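Local structure of Myo-inositol-1-phosphate synthase-related protein (Thermotoga maritima MSB8, 3CIN) at residues 45-50 with 360-365; 56-61 with 339-344; 77-82 with 87-92. The protein is of unknown function but belongs to the myo-inositol-1-phosphate synthase family and holds nicotinamide-adenine-dinucleotide in a Rossmann-type domain. One frame throughout, in Å; residues are numbered along the deposited sequence.

In the fold
All three contacts belong to the Rossmann-type part of the chain. Contacts 1 and 2 lie in the buried interior, where helix 328-348 serves both: its face meets strand 58-65 in contact 2, while Arg341 reaches Ala48 and Leu342 packs on Tyr362 of contact 1. Neither has a polar bond directly between its own segments. Rings and a proline make contact 1, and an isoleucine methyl set against a valine methyl and an arginine stem makes contact 2. Contact 3 lies farther out, where a lysine-aspartate salt bridge borders a small apolar patch. It adjoins contact 2 through a probable hydrogen bond between Ser91 OG and Ile60 O, and it does not touch contact 1.

Contact 1 (45-50 with 360-365); sequences VPLARE and AFYMKN
The hydroxyl of Tyr362 and the backbone N of Leu47 are both hydrogen-bonded to one carboxylate oxygen, OD2 of Asp338, so a residue of helix 328-348 ties the loop and the helix end together. Leu47 lies against the same hydroxyl with its CG and CD1, the latter 3.8 Å from Tyr362 OH. Beside this polar point the packing is apolar, with Pro46 set against the neighbouring outer ends of both aromatic rings. Its CG comes in near the plane of the Phe361 ring, at the edge, 4.0 Å from Phe361 CE2. The same Pro46 CG is 4.1 Å from Tyr362 CE1, reached obliquely. A chi1 of -179° points the Phe361 ring away from its backbone N and brings CD2 over the centre of the Tyr362 face, a T-shaped (edge-to-face) arrangement with the planes nearly perpendicular.

Residues 45-50 lie in the loop between helix 23-36 and strand 58-65 of the parallel Rossmann-type sheet, and helix 356-362 follows that sheet's edge strand 353-354. Two overlapping beta turns shape the loop. A type I turn, closed by Ala48 N to Val45 O at 3.0 Å, has Pro46 second, where the fixed phi of proline is suited. Ala48, second in the type II' turn from Leu47 to Glu50, has the positive phi (43°) that this turn requires. Gln238 of a second subunit packs against both Pro46 and Phe361.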
ATOM      1  N   VAL A  45     -15.318 -19.785  -9.223  1.00 29.74           N
ATOM      2  CA  VAL A  45     -15.357 -20.784 -10.310  1.00 28.65           C
ATOM      3  C   VAL A  45     -15.702 -20.006 -11.595  1.00 28.24           C
ATOM      4  O   VAL A  45     -16.857 -19.596 -11.791  1.00 28.46           O
ATOM      5  CB  VAL A  45     -16.448 -21.820 -10.049  1.00 27.76           C
ATOM      6  CG1 VAL A  45     -16.424 -22.890 -11.198  1.00 29.01           C
ATOM      7  CG2 VAL A  45     -16.219 -22.499  -8.670  1.00 31.72           C
ATOM      8  N   PRO A  46     -14.695 -19.738 -12.432  1.00 28.43           N
ATOM      9  CA  PRO A  46     -14.933 -18.811 -13.555  1.00 29.69           C
ATOM     10  C   PRO A  46     -16.122 -19.076 -14.418  1.00 29.99           C
ATOM     11  O   PRO A  46     -16.876 -18.121 -14.680  1.00 32.21           O
ATOM     12  CB  PRO A  46     -13.605 -18.850 -14.319  1.00 27.61           C
ATOM     13  CG  PRO A  46     -12.598 -19.121 -13.235  1.00 28.78           C
ATOM     14  CD  PRO A  46     -13.266 -20.131 -12.368  1.00 28.82           C
ATOM     15  N   LEU A  47     -16.353 -20.326 -14.813  1.00 30.22           N
ATOM     16  CA  LEU A  47     -17.447 -20.653 -15.712  1.00 30.03           C
ATOM     17  C   LEU A  47     -18.687 -21.100 -14.968  1.00 29.31           C
ATOM     18  O   LEU A  47     -19.698 -21.359 -15.576  1.00 31.99           O
ATOM     19  CB  LEU A  47     -17.017 -21.677 -16.780  1.00 29.82           C
ATOM     20  CG  LEU A  47     -15.900 -21.165 -17.682  1.00 30.49           C
ATOM     21  CD1 LEU A  47     -15.571 -22.389 -18.565  1.00 33.51           C
ATOM     22  CD2 LEU A  47     -16.313 -19.922 -18.471  1.00 27.85           C
ATOM     23  N   ALA A  48     -18.627 -21.120 -13.636  1.00 29.92           N
ATOM     24  CA  ALA A  48     -19.821 -21.314 -12.802  1.00 28.74           C
ATOM     25  C   ALA A  48     -20.721 -22.407 -13.368  1.00 29.84           C
ATOM     26  O   ALA A  48     -20.249 -23.524 -13.534  1.00 29.59           O
ATOM     27  CB  ALA A  48     -20.538 -20.034 -12.627  1.00 29.17           C
ATOM     28  N   ARG A  49     -21.992 -22.110 -13.613  1.00 31.15           N
ATOM     29  CA  ARG A  49     -22.953 -23.098 -14.094  1.00 31.78           C
ATOM     30  C   ARG A  49     -23.185 -23.040 -15.600  1.00 32.41           C
ATOM     31  O   ARG A  49     -24.206 -23.554 -16.094  1.00 31.07           O
ATOM     32  CB  ARG A  49     -24.260 -22.951 -13.351  1.00 31.73           C
ATOM     33  CG  ARG A  49     -24.158 -23.216 -11.876  1.00 34.32           C
ATOM     34  CD  ARG A  49     -25.556 -23.262 -11.289  1.00 39.92           C
ATOM     35  NE  ARG A  49     -25.493 -22.792  -9.917  1.00 38.57           N
ATOM     36  CZ  ARG A  49     -25.357 -23.575  -8.856  1.00 37.76           C
ATOM     37  NH1 ARG A  49     -25.371 -24.910  -8.972  1.00 44.87           N
ATOM     38  NH2 ARG A  49     -25.286 -23.004  -7.651  1.00 47.76           N
ATOM     39  N   GLU A  50     -22.250 -22.444 -16.335  1.00 30.33           N
ATOM     40  CA  GLU A  50     -22.383 -22.312 -17.800  1.00 31.96           C
ATOM     41  C   GLU A  50     -22.038 -23.588 -18.562  1.00 33.47           C
ATOM     42  O   GLU A  50     -22.375 -23.718 -19.729  1.00 33.67           O
ATOM     43  CB  GLU A  50     -21.510 -21.189 -18.324  1.00 33.70           C
ATOM     44  CG  GLU A  50     -21.883 -19.833 -17.804  1.00 35.99           C
ATOM     45  CD  GLU A  50     -21.123 -18.736 -18.507  1.00 34.90           C
ATOM     46  OE1 GLU A  50     -21.580 -18.370 -19.613  1.00 37.86           O
ATOM     47  OE2 GLU A  50     -20.089 -18.271 -17.954  1.00 34.83           O
ATOM     48  N   ALA A 360      -3.925 -21.227 -21.357  1.00 28.39           N
ATOM     49  CA  ALA A 360      -3.639 -19.781 -21.362  1.00 28.12           C
ATOM     50  C   ALA A 360      -4.395 -18.969 -20.304  1.00 29.05           C
ATOM     51  O   ALA A 360      -3.906 -17.913 -19.849  1.00 31.68           O
ATOM     52  CB  ALA A 360      -3.893 -19.222 -22.730  1.00 28.11           C
ATOM     53  N   PHE A 361      -5.601 -19.403 -19.961  1.00 28.95           N
ATOM     54  CA  PHE A 361      -6.374 -18.730 -18.971  1.00 27.13           C
ATOM     55  C   PHE A 361      -6.076 -19.249 -17.570  1.00 29.86           C
ATOM     56  O   PHE A 361      -5.931 -18.498 -16.637  1.00 29.59           O
ATOM     57  CB  PHE A 361      -7.893 -18.854 -19.197  1.00 26.99           C
ATOM     58  CG  PHE A 361      -8.697 -18.102 -18.144  1.00 26.38           C
ATOM     59  CD1 PHE A 361      -8.669 -16.703 -18.104  1.00 30.55           C
ATOM     60  CD2 PHE A 361      -9.374 -18.757 -17.141  1.00 31.02           C
ATOM     61  CE1 PHE A 361      -9.327 -16.005 -17.069  1.00 35.79           C
ATOM     62  CE2 PHE A 361     -10.062 -18.038 -16.117  1.00 29.31           C
ATOM     63  CZ  PHE A 361     -10.027 -16.671 -16.107  1.00 31.94           C
ATOM     64  N   TYR A 362      -6.022 -20.568 -17.414  1.00 27.58           N
ATOM     65  CA  TYR A 362      -5.951 -21.155 -16.086  1.00 26.36           C
ATOM     66  C   TYR A 362      -4.563 -21.352 -15.439  1.00 29.07           C
ATOM     67  O   TYR A 362      -4.454 -21.634 -14.235  1.00 30.81           O
ATOM     68  CB  TYR A 362      -6.719 -22.495 -16.095  1.00 25.17           C
ATOM     69  CG  TYR A 362      -8.202 -22.341 -16.235  1.00 26.60           C
ATOM     70  CD1 TYR A 362      -9.013 -22.097 -15.127  1.00 29.76           C
ATOM     71  CD2 TYR A 362      -8.805 -22.434 -17.429  1.00 28.60           C
ATOM     72  CE1 TYR A 362     -10.387 -21.985 -15.263  1.00 29.19           C
ATOM     73  CE2 TYR A 362     -10.172 -22.303 -17.575  1.00 29.96           C
ATOM     74  CZ  TYR A 362     -10.969 -22.054 -16.500  1.00 27.60           C
ATOM     75  OH  TYR A 362     -12.327 -21.923 -16.702  1.00 28.94           O
ATOM     76  N   MET A 363      -3.521 -21.202 -16.244  1.00 29.47           N
ATOM     77  CA  MET A 363      -2.178 -21.603 -15.852  1.00 33.25           C
ATOM     78  C   MET A 363      -1.262 -20.440 -16.010  1.00 34.95           C
ATOM     79  O   MET A 363      -1.370 -19.668 -16.979  1.00 32.25           O
ATOM     80  CB  MET A 363      -1.677 -22.737 -16.737  1.00 30.20           C
ATOM     81  CG  MET A 363      -2.487 -23.983 -16.723  1.00 30.01           C
ATOM     82  SD  MET A 363      -2.336 -24.852 -15.169  1.00 32.63           S
ATOM     83  CE  MET A 363      -3.575 -26.165 -15.253  1.00 31.55           C
ATOM     84  N   LYS A 364      -0.331 -20.310 -15.059  1.00 35.18           N
ATOM     85  CA  LYS A 364       0.637 -19.269 -15.245  1.00 40.14           C
ATOM     86  C   LYS A 364       1.842 -19.617 -16.063  1.00 36.17           C
ATOM     87  O   LYS A 364       2.523 -18.713 -16.462  1.00 35.37           O
ATOM     88  CB  LYS A 364       1.003 -18.528 -13.991  1.00 43.30           C
ATOM     89  CG  LYS A 364       1.383 -19.311 -12.815  1.00 43.09           C
ATOM     90  CD  LYS A 364       1.759 -18.341 -11.714  0.65 49.63           C
ATOM     91  CE  LYS A 364       2.286 -19.017 -10.495  0.65 48.46           C
ATOM     92  NZ  LYS A 364       1.187 -19.426  -9.579  0.65 51.41           N
ATOM     93  N   ASN A 365       2.061 -20.894 -16.401  1.00 35.57           N
ATOM     94  CA  ASN A 365       3.014 -21.255 -17.440  1.00 35.58           C
ATOM     95  C   ASN A 365       2.299 -22.104 -18.436  1.00 33.83           C
ATOM     96  O   ASN A 365       2.401 -23.321 -18.358  1.00 32.40           O
ATOM     97  CB  ASN A 365       4.164 -22.028 -16.794  1.00 38.23           C
ATOM     98  CG  ASN A 365       5.244 -22.431 -17.753  1.00 36.50           C
ATOM     99  OD1 ASN A 365       5.282 -22.037 -18.924  1.00 39.12           O
ATOM    100  ND2 ASN A 365       6.147 -23.309 -17.254  1.00 37.54           N
TER

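Contact 2 (56-61 with 339-344); sequences EDIKIV and LVRLGK
Strand 58-61 and helix 339-344 come closest at Ile58 and Arg341, whose CA atoms are 7.9 Å apart, a spacing that leaves room for side chains alone and brings no backbone hydrogen bond across. One methyl carries the contact. Ile58 points toward the helix, and its CG1 branch continues extended (chi2 171°), which brings CD1 in at the end of the side chain. There CD1 lies 3.9 Å from Val340 CG2 and equally 3.9 Å from Arg341 CG, and the Ile58 side chain meets both at about a right angle. Beta-branched and apolar, isoleucine suits a buried strand, its long branch reaching the helix. Val340 presents the methyl that stands between its own backbone N and carbonyl carbon, and its short branches keep that methyl close to the helix. Arg341 offers the CH2 groups of its stem, with CD still 4.0 Å from Ile58 CD1. Long and apolar up to CD, an arginine can line the core here while a bend at chi3 (-70°) turns the guanidinium aside. NH2 forms a salt bridge with Asp338 OD1 and a hydrogen bond with Ala48 O, NE bonds to Val337 O and NH1 to Ile53 O, a set that should hold the buried group in one orientation and partly neutralise it. On the sheet side, Ile58 also packs against Val14 and Val16 of the adjacent parallel strand 14-19 and against Leu32 of helix 23-36. Phe28 of that helix touches Val340 as well, while Leu339 and Leu342 turn to Val358 and Tyr362 of helix 356-362.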
ATOM      1  N   GLU A  56     -22.969 -31.334  -9.068  1.00 30.87           N
ATOM      2  CA  GLU A  56     -23.417 -32.635  -8.581  1.00 34.15           C
ATOM      3  C   GLU A  56     -22.890 -33.808  -9.411  1.00 34.21           C
ATOM      4  O   GLU A  56     -22.879 -34.946  -8.931  1.00 36.69           O
ATOM      5  CB  GLU A  56     -24.954 -32.703  -8.558  1.00 36.39           C
ATOM      6  CG  GLU A  56     -25.635 -32.632  -9.960  1.00 47.71           C
ATOM      7  CD  GLU A  56     -25.929 -31.199 -10.521  1.00 59.85           C
ATOM      8  OE1 GLU A  56     -25.255 -30.161 -10.185  1.00 49.72           O
ATOM      9  OE2 GLU A  56     -26.863 -31.136 -11.358  1.00 60.14           O
ATOM     10  N   ASP A  57     -22.497 -33.523 -10.648  1.00 34.78           N
ATOM     11  CA  ASP A  57     -21.978 -34.494 -11.611  1.00 34.56           C
ATOM     12  C   ASP A  57     -20.451 -34.749 -11.520  1.00 32.81           C
ATOM     13  O   ASP A  57     -19.915 -35.526 -12.311  1.00 34.49           O
ATOM     14  CB  ASP A  57     -22.267 -33.980 -13.045  1.00 38.61           C
ATOM     15  CG  ASP A  57     -23.754 -33.751 -13.339  1.00 46.76           C
ATOM     16  OD1 ASP A  57     -24.564 -34.618 -12.944  1.00 43.63           O
ATOM     17  OD2 ASP A  57     -24.097 -32.721 -14.011  1.00 45.04           O
ATOM     18  N   ILE A  58     -19.747 -34.063 -10.607  1.00 30.39           N
ATOM     19  CA  ILE A  58     -18.322 -34.262 -10.373  1.00 28.59           C
ATOM     20  C   ILE A  58     -18.188 -35.241  -9.198  1.00 30.64           C
ATOM     21  O   ILE A  58     -18.679 -34.958  -8.094  1.00 31.10           O
ATOM     22  CB  ILE A  58     -17.652 -32.960 -10.049  1.00 30.24           C
ATOM     23  CG1 ILE A  58     -17.763 -32.019 -11.238  1.00 31.72           C
ATOM     24  CG2 ILE A  58     -16.195 -33.180  -9.653  1.00 27.38           C
ATOM     25  CD1 ILE A  58     -17.289 -30.601 -10.865  1.00 30.60           C
ATOM     26  N   LYS A  59     -17.601 -36.419  -9.441  1.00 28.73           N
ATOM     27  CA  LYS A  59     -17.465 -37.462  -8.414  1.00 29.07           C
ATOM     28  C   LYS A  59     -15.999 -37.711  -8.109  1.00 29.32           C
ATOM     29  O   LYS A  59     -15.237 -38.029  -9.013  1.00 28.37           O
ATOM     30  CB  LYS A  59     -18.135 -38.785  -8.864  1.00 31.66           C
ATOM     31  CG  LYS A  59     -18.066 -39.871  -7.759  1.00 31.99           C
ATOM     32  CD  LYS A  59     -18.594 -41.221  -8.186  1.00 32.79           C
ATOM     33  CE  LYS A  59     -18.623 -42.188  -7.003  1.00 38.27           C
ATOM     34  NZ  LYS A  59     -19.187 -43.524  -7.481  1.00 37.94           N
ATOM     35  N   ILE A  60     -15.601 -37.597  -6.841  1.00 28.94           N
ATOM     36  CA  ILE A  60     -14.226 -37.927  -6.438  1.00 27.83           C
ATOM     37  C   ILE A  60     -14.123 -39.424  -6.253  1.00 30.27           C
ATOM     38  O   ILE A  60     -14.755 -39.998  -5.313  1.00 30.30           O
ATOM     39  CB  ILE A  60     -13.773 -37.218  -5.132  1.00 28.18           C
ATOM     40  CG1 ILE A  60     -14.004 -35.711  -5.213  1.00 33.26           C
ATOM     41  CG2 ILE A  60     -12.353 -37.507  -4.831  1.00 30.40           C
ATOM     42  CD1 ILE A  60     -13.351 -35.096  -6.357  1.00 30.34           C
ATOM     43  N   VAL A  61     -13.388 -40.091  -7.142  1.00 27.44           N
ATOM     44  CA  VAL A  61     -13.208 -41.553  -7.040  1.00 28.09           C
ATOM     45  C   VAL A  61     -11.932 -42.025  -6.332  1.00 29.83           C
ATOM     46  O   VAL A  61     -11.758 -43.210  -6.064  1.00 30.52           O
ATOM     47  CB  VAL A  61     -13.325 -42.225  -8.433  1.00 28.59           C
ATOM     48  CG1 VAL A  61     -14.678 -41.869  -9.022  1.00 29.84           C
ATOM     49  CG2 VAL A  61     -12.164 -41.785  -9.353  1.00 29.46           C
ATOM     50  N   LEU A 339     -11.600 -26.780 -14.388  1.00 30.21           N
ATOM     51  CA  LEU A 339     -10.587 -27.569 -15.109  1.00 26.95           C
ATOM     52  C   LEU A 339     -10.968 -29.037 -15.218  1.00 27.43           C
ATOM     53  O   LEU A 339     -10.759 -29.646 -16.256  1.00 29.37           O
ATOM     54  CB  LEU A 339      -9.224 -27.448 -14.462  1.00 28.34           C
ATOM     55  CG  LEU A 339      -8.547 -26.127 -14.705  1.00 29.60           C
ATOM     56  CD1 LEU A 339      -7.418 -25.892 -13.667  1.00 28.09           C
ATOM     57  CD2 LEU A 339      -8.021 -26.019 -16.130  1.00 28.66           C
ATOM     58  N   VAL A 340     -11.547 -29.625 -14.177  1.00 28.71           N
ATOM     59  CA  VAL A 340     -12.007 -30.988 -14.307  1.00 28.81           C
ATOM     60  C   VAL A 340     -13.136 -31.147 -15.328  1.00 31.21           C
ATOM     61  O   VAL A 340     -13.203 -32.153 -16.036  1.00 29.43           O
ATOM     62  CB  VAL A 340     -12.415 -31.630 -12.943  1.00 28.14           C
ATOM     63  CG1 VAL A 340     -11.222 -31.664 -11.963  1.00 30.76           C
ATOM     64  CG2 VAL A 340     -13.676 -30.999 -12.342  1.00 27.57           C
ATOM     65  N   ARG A 341     -14.044 -30.176 -15.411  1.00 28.99           N
ATOM     66  CA  ARG A 341     -15.167 -30.247 -16.375  1.00 28.42           C
ATOM     67  C   ARG A 341     -14.649 -29.973 -17.786  1.00 29.23           C
ATOM     68  O   ARG A 341     -15.033 -30.621 -18.743  1.00 27.89           O
ATOM     69  CB  ARG A 341     -16.234 -29.231 -16.003  1.00 26.97           C
ATOM     70  CG  ARG A 341     -16.899 -29.533 -14.629  1.00 26.86           C
ATOM     71  CD  ARG A 341     -17.988 -28.630 -14.295  1.00 28.03           C
ATOM     72  NE  ARG A 341     -17.551 -27.279 -13.984  1.00 29.38           N
ATOM     73  CZ  ARG A 341     -18.390 -26.235 -13.843  1.00 32.70           C
ATOM     74  NH1 ARG A 341     -19.729 -26.366 -14.000  1.00 28.84           N
ATOM     75  NH2 ARG A 341     -17.887 -25.050 -13.566  1.00 30.90           N
ATOM     76  N   LEU A 342     -13.767 -28.995 -17.926  1.00 28.76           N
ATOM     77  CA  LEU A 342     -13.132 -28.764 -19.211  1.00 28.46           C
ATOM     78  C   LEU A 342     -12.283 -29.957 -19.660  1.00 28.76           C
ATOM     79  O   LEU A 342     -12.127 -30.211 -20.872  1.00 29.50           O
ATOM     80  CB  LEU A 342     -12.253 -27.521 -19.144  1.00 28.86           C
ATOM     81  CG  LEU A 342     -12.936 -26.172 -18.935  1.00 33.83           C
ATOM     82  CD1 LEU A 342     -11.885 -25.073 -18.631  1.00 31.16           C
ATOM     83  CD2 LEU A 342     -13.833 -25.792 -20.122  1.00 29.55           C
ATOM     84  N   GLY A 343     -11.692 -30.677 -18.722  1.00 30.52           N
ATOM     85  CA  GLY A 343     -10.918 -31.875 -19.088  1.00 31.02           C
ATOM     86  C   GLY A 343     -11.809 -32.941 -19.700  1.00 29.91           C
ATOM     87  O   GLY A 343     -11.427 -33.599 -20.656  1.00 31.29           O
ATOM     88  N   LYS A 344     -12.987 -33.136 -19.129  1.00 29.05           N
ATOM     89  CA  LYS A 344     -13.959 -34.098 -19.700  1.00 28.50           C
ATOM     90  C   LYS A 344     -14.439 -33.672 -21.100  1.00 27.36           C
ATOM     91  O   LYS A 344     -14.603 -34.502 -21.986  1.00 31.66           O
ATOM     92  CB  LYS A 344     -15.114 -34.267 -18.731  1.00 31.08           C
ATOM     93  CG  LYS A 344     -16.148 -35.287 -19.114  1.00 31.32           C
ATOM     94  CD  LYS A 344     -15.531 -36.675 -19.207  1.00 36.75           C
ATOM     95  CE  LYS A 344     -16.558 -37.788 -19.240  1.00 39.55           C
ATOM     96  NZ  LYS A 344     -17.686 -37.517 -20.160  1.00 45.74           N
TER

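Contact 3 (77-82 with 87-92); sequences EVVKQY and DSLTSD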
ATOM      1  N   GLU A  77     -11.947 -37.426   6.709  1.00 28.38           N
ATOM      2  CA  GLU A  77     -11.150 -37.244   7.944  1.00 32.45           C
ATOM      3  C   GLU A  77      -9.994 -36.268   7.683  1.00 29.62           C
ATOM      4  O   GLU A  77      -9.676 -35.423   8.535  1.00 30.96           O
ATOM      5  CB  GLU A  77     -10.586 -38.584   8.435  1.00 31.23           C
ATOM      6  CG  GLU A  77     -11.635 -39.642   8.785  1.00 44.67           C
ATOM      7  CD  GLU A  77     -11.079 -40.975   9.381  1.00 46.22           C
ATOM      8  OE1 GLU A  77     -10.678 -41.954   8.642  1.00 37.71           O
ATOM      9  OE2 GLU A  77     -11.136 -41.066  10.637  1.00 65.10           O
ATOM     10  N   VAL A  78      -9.421 -36.357   6.490  1.00 29.48           N
ATOM     11  CA  VAL A  78      -8.326 -35.486   6.080  1.00 28.70           C
ATOM     12  C   VAL A  78      -8.859 -34.112   5.717  1.00 30.38           C
ATOM     13  O   VAL A  78      -8.321 -33.084   6.174  1.00 34.66           O
ATOM     14  CB  VAL A  78      -7.508 -36.103   4.933  1.00 30.48           C
ATOM     15  CG1 VAL A  78      -6.463 -35.111   4.399  1.00 31.39           C
ATOM     16  CG2 VAL A  78      -6.846 -37.405   5.493  1.00 33.57           C
ATOM     17  N   VAL A  79      -9.920 -34.069   4.914  1.00 29.18           N
ATOM     18  CA  VAL A  79     -10.549 -32.760   4.556  1.00 30.59           C
ATOM     19  C   VAL A  79     -10.935 -31.941   5.815  1.00 29.18           C
ATOM     20  O   VAL A  79     -10.643 -30.722   5.871  1.00 30.48           O
ATOM     21  CB  VAL A  79     -11.729 -32.949   3.534  1.00 27.04           C
ATOM     22  CG1 VAL A  79     -12.446 -31.642   3.290  1.00 29.97           C
ATOM     23  CG2 VAL A  79     -11.180 -33.498   2.199  1.00 25.48           C
ATOM     24  N   LYS A  80     -11.512 -32.581   6.851  1.00 28.93           N
ATOM     25  CA  LYS A  80     -11.886 -31.874   8.081  1.00 30.43           C
ATOM     26  C   LYS A  80     -10.698 -31.265   8.805  1.00 30.88           C
ATOM     27  O   LYS A  80     -10.866 -30.293   9.525  1.00 29.84           O
ATOM     28  CB  LYS A  80     -12.616 -32.789   9.026  1.00 32.84           C
ATOM     29  CG  LYS A  80     -13.258 -32.148  10.239  1.00 32.43           C
ATOM     30  CD  LYS A  80     -13.705 -33.221  11.225  1.00 36.17           C
ATOM     31  CE  LYS A  80     -14.960 -32.836  12.026  1.00 42.13           C
ATOM     32  NZ  LYS A  80     -15.350 -31.410  12.019  1.00 43.41           N
ATOM     33  N   GLN A  81      -9.501 -31.803   8.617  1.00 32.90           N
ATOM     34  CA  GLN A  81      -8.329 -31.185   9.205  1.00 35.78           C
ATOM     35  C   GLN A  81      -8.107 -29.818   8.610  1.00 35.08           C
ATOM     36  O   GLN A  81      -7.544 -28.979   9.270  1.00 38.60           O
ATOM     37  CB  GLN A  81      -7.073 -32.039   8.998  1.00 37.98           C
ATOM     38  CG  GLN A  81      -7.106 -33.377   9.735  1.00 42.16           C
ATOM     39  CD  GLN A  81      -6.048 -34.366   9.225  1.00 46.11           C
ATOM     40  OE1 GLN A  81      -5.005 -33.970   8.693  1.00 52.07           O
ATOM     41  NE2 GLN A  81      -6.331 -35.670   9.381  1.00 50.59           N
ATOM     42  N   TYR A  82      -8.502 -29.599   7.349  1.00 31.24           N
ATOM     43  CA  TYR A  82      -8.325 -28.286   6.709  1.00 31.20           C
ATOM     44  C   TYR A  82      -9.557 -27.376   6.847  1.00 34.71           C
ATOM     45  O   TYR A  82      -9.426 -26.145   7.018  1.00 34.20           O
ATOM     46  CB  TYR A  82      -7.970 -28.453   5.213  1.00 32.24           C
ATOM     47  CG  TYR A  82      -6.650 -29.136   5.024  1.00 27.97           C
ATOM     48  CD1 TYR A  82      -5.477 -28.419   4.978  1.00 29.57           C
ATOM     49  CD2 TYR A  82      -6.571 -30.516   4.865  1.00 34.77           C
ATOM     50  CE1 TYR A  82      -4.256 -29.037   4.833  1.00 30.09           C
ATOM     51  CE2 TYR A  82      -5.341 -31.152   4.694  1.00 35.65           C
ATOM     52  CZ  TYR A  82      -4.178 -30.389   4.676  1.00 33.99           C
ATOM     53  OH  TYR A  82      -2.914 -30.951   4.508  1.00 33.04           O
ATOM     54  N   ASP A  87     -18.233 -32.417   7.887  1.00 39.79           N
ATOM     55  CA  ASP A  87     -18.376 -33.620   8.705  1.00 40.47           C
ATOM     56  C   ASP A  87     -18.706 -34.892   7.922  1.00 40.97           C
ATOM     57  O   ASP A  87     -18.764 -35.962   8.520  1.00 38.60           O
ATOM     58  CB  ASP A  87     -19.435 -33.438   9.826  1.00 41.00           C
ATOM     59  CG  ASP A  87     -19.026 -32.392  10.872  1.00 51.40           C
ATOM     60  OD1 ASP A  87     -17.814 -32.169  11.108  1.00 56.26           O
ATOM     61  OD2 ASP A  87     -19.939 -31.777  11.456  1.00 65.13           O
ATOM     62  N   SER A  88     -18.933 -34.769   6.620  1.00 38.51           N
ATOM     63  CA  SER A  88     -19.140 -35.908   5.747  1.00 37.76           C
ATOM     64  C   SER A  88     -18.997 -35.492   4.303  1.00 35.89           C
ATOM     65  O   SER A  88     -19.008 -34.290   3.981  1.00 37.27           O
ATOM     66  CB  SER A  88     -20.538 -36.514   5.924  1.00 40.42           C
ATOM     67  OG  SER A  88     -21.530 -35.626   5.440  1.00 43.04           O
ATOM     68  N   LEU A  89     -18.835 -36.497   3.447  1.00 31.85           N
ATOM     69  CA  LEU A  89     -18.720 -36.280   2.021  1.00 31.51           C
ATOM     70  C   LEU A  89     -19.563 -37.321   1.294  1.00 33.30           C
ATOM     71  O   LEU A  89     -19.660 -38.473   1.730  1.00 33.39           O
ATOM     72  CB  LEU A  89     -17.278 -36.381   1.560  1.00 29.35           C
ATOM     73  CG  LEU A  89     -16.225 -35.387   2.040  1.00 29.04           C
ATOM     74  CD1 LEU A  89     -14.887 -35.839   1.593  1.00 30.50           C
ATOM     75  CD2 LEU A  89     -16.467 -33.933   1.549  1.00 31.07           C
ATOM     76  N   THR A  90     -20.094 -36.910   0.147  1.00 37.13           N
ATOM     77  CA  THR A  90     -20.979 -37.731  -0.688  1.00 38.09           C
ATOM     78  C   THR A  90     -20.233 -38.950  -1.238  1.00 37.72           C
ATOM     79  O   THR A  90     -20.772 -40.044  -1.295  1.00 39.53           O
ATOM     80  CB  THR A  90     -21.532 -36.879  -1.876  1.00 39.90           C
ATOM     81  OG1 THR A  90     -22.455 -35.893  -1.360  1.00 45.77           O
ATOM     82  CG2 THR A  90     -22.297 -37.724  -2.903  1.00 42.22           C
ATOM     83  N   SER A  91     -19.017 -38.723  -1.714  1.00 36.11           N
ATOM     84  CA  SER A  91     -18.087 -39.816  -2.058  1.00 33.96           C
ATOM     85  C   SER A  91     -16.876 -39.656  -1.144  1.00 33.76           C
ATOM     86  O   SER A  91     -16.264 -38.586  -1.111  1.00 32.33           O
ATOM     87  CB  SER A  91     -17.701 -39.731  -3.530  1.00 37.59           C
ATOM     88  OG  SER A  91     -16.692 -40.671  -3.887  1.00 43.99           O
ATOM     89  N   ASP A  92     -16.554 -40.706  -0.389  1.00 32.14           N
ATOM     90  CA  ASP A  92     -15.570 -40.635   0.703  1.00 31.77           C
ATOM     91  C   ASP A  92     -14.573 -41.813   0.670  1.00 31.80           C
ATOM     92  O   ASP A  92     -14.539 -42.654   1.592  1.00 29.98           O
ATOM     93  CB  ASP A  92     -16.345 -40.627   1.999  1.00 30.03           C
ATOM     94  CG  ASP A  92     -15.544 -40.173   3.162  1.00 36.32           C
ATOM     95  OD1 ASP A  92     -14.442 -39.685   2.938  1.00 34.33           O
ATOM     96  OD2 ASP A  92     -16.047 -40.284   4.305  1.00 34.14           O
TER
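Lys80 leaves the helix extended, chi1 of -171° carrying CG away from its own backbone N, and then bends at chi3 (-148°) and chi4 to bring the ammonium group over to Asp87; the last torsion is nearly eclipsed, a strained end whose exact pose is doubtful. Asp87 starts away from the helix, but with CG placed beside its own backbone N (chi1 -66°) the carboxylate still comes within range. The result is a salt bridge of 2.7 Å from Lys80 NZ to Asp87 OD1, which NZ approaches nearly in line with the C-O bond. A long, flexible lysine suits this partly open border of the contact, where its partner Asp87 is exposed.

Helix 75-82 and the loop after it form part of a beta-alpha-beta crossover of the Rossmann-type domain, leading from strand 58-65 to the edge strand 96-97. On the inner side of the salt bridge, Val79 and Leu89 point toward each other's segment and meet loosely, CG2 to CD1 at 4.4 Å. These branched apolar residues also pack on helix 23-36, Val79 against Ala30 and Leu89 against Val29. Farther along the loop, Asp92 OD2 is hydrogen-bonded to Ser76 OG, near the start of the same helix 75-82.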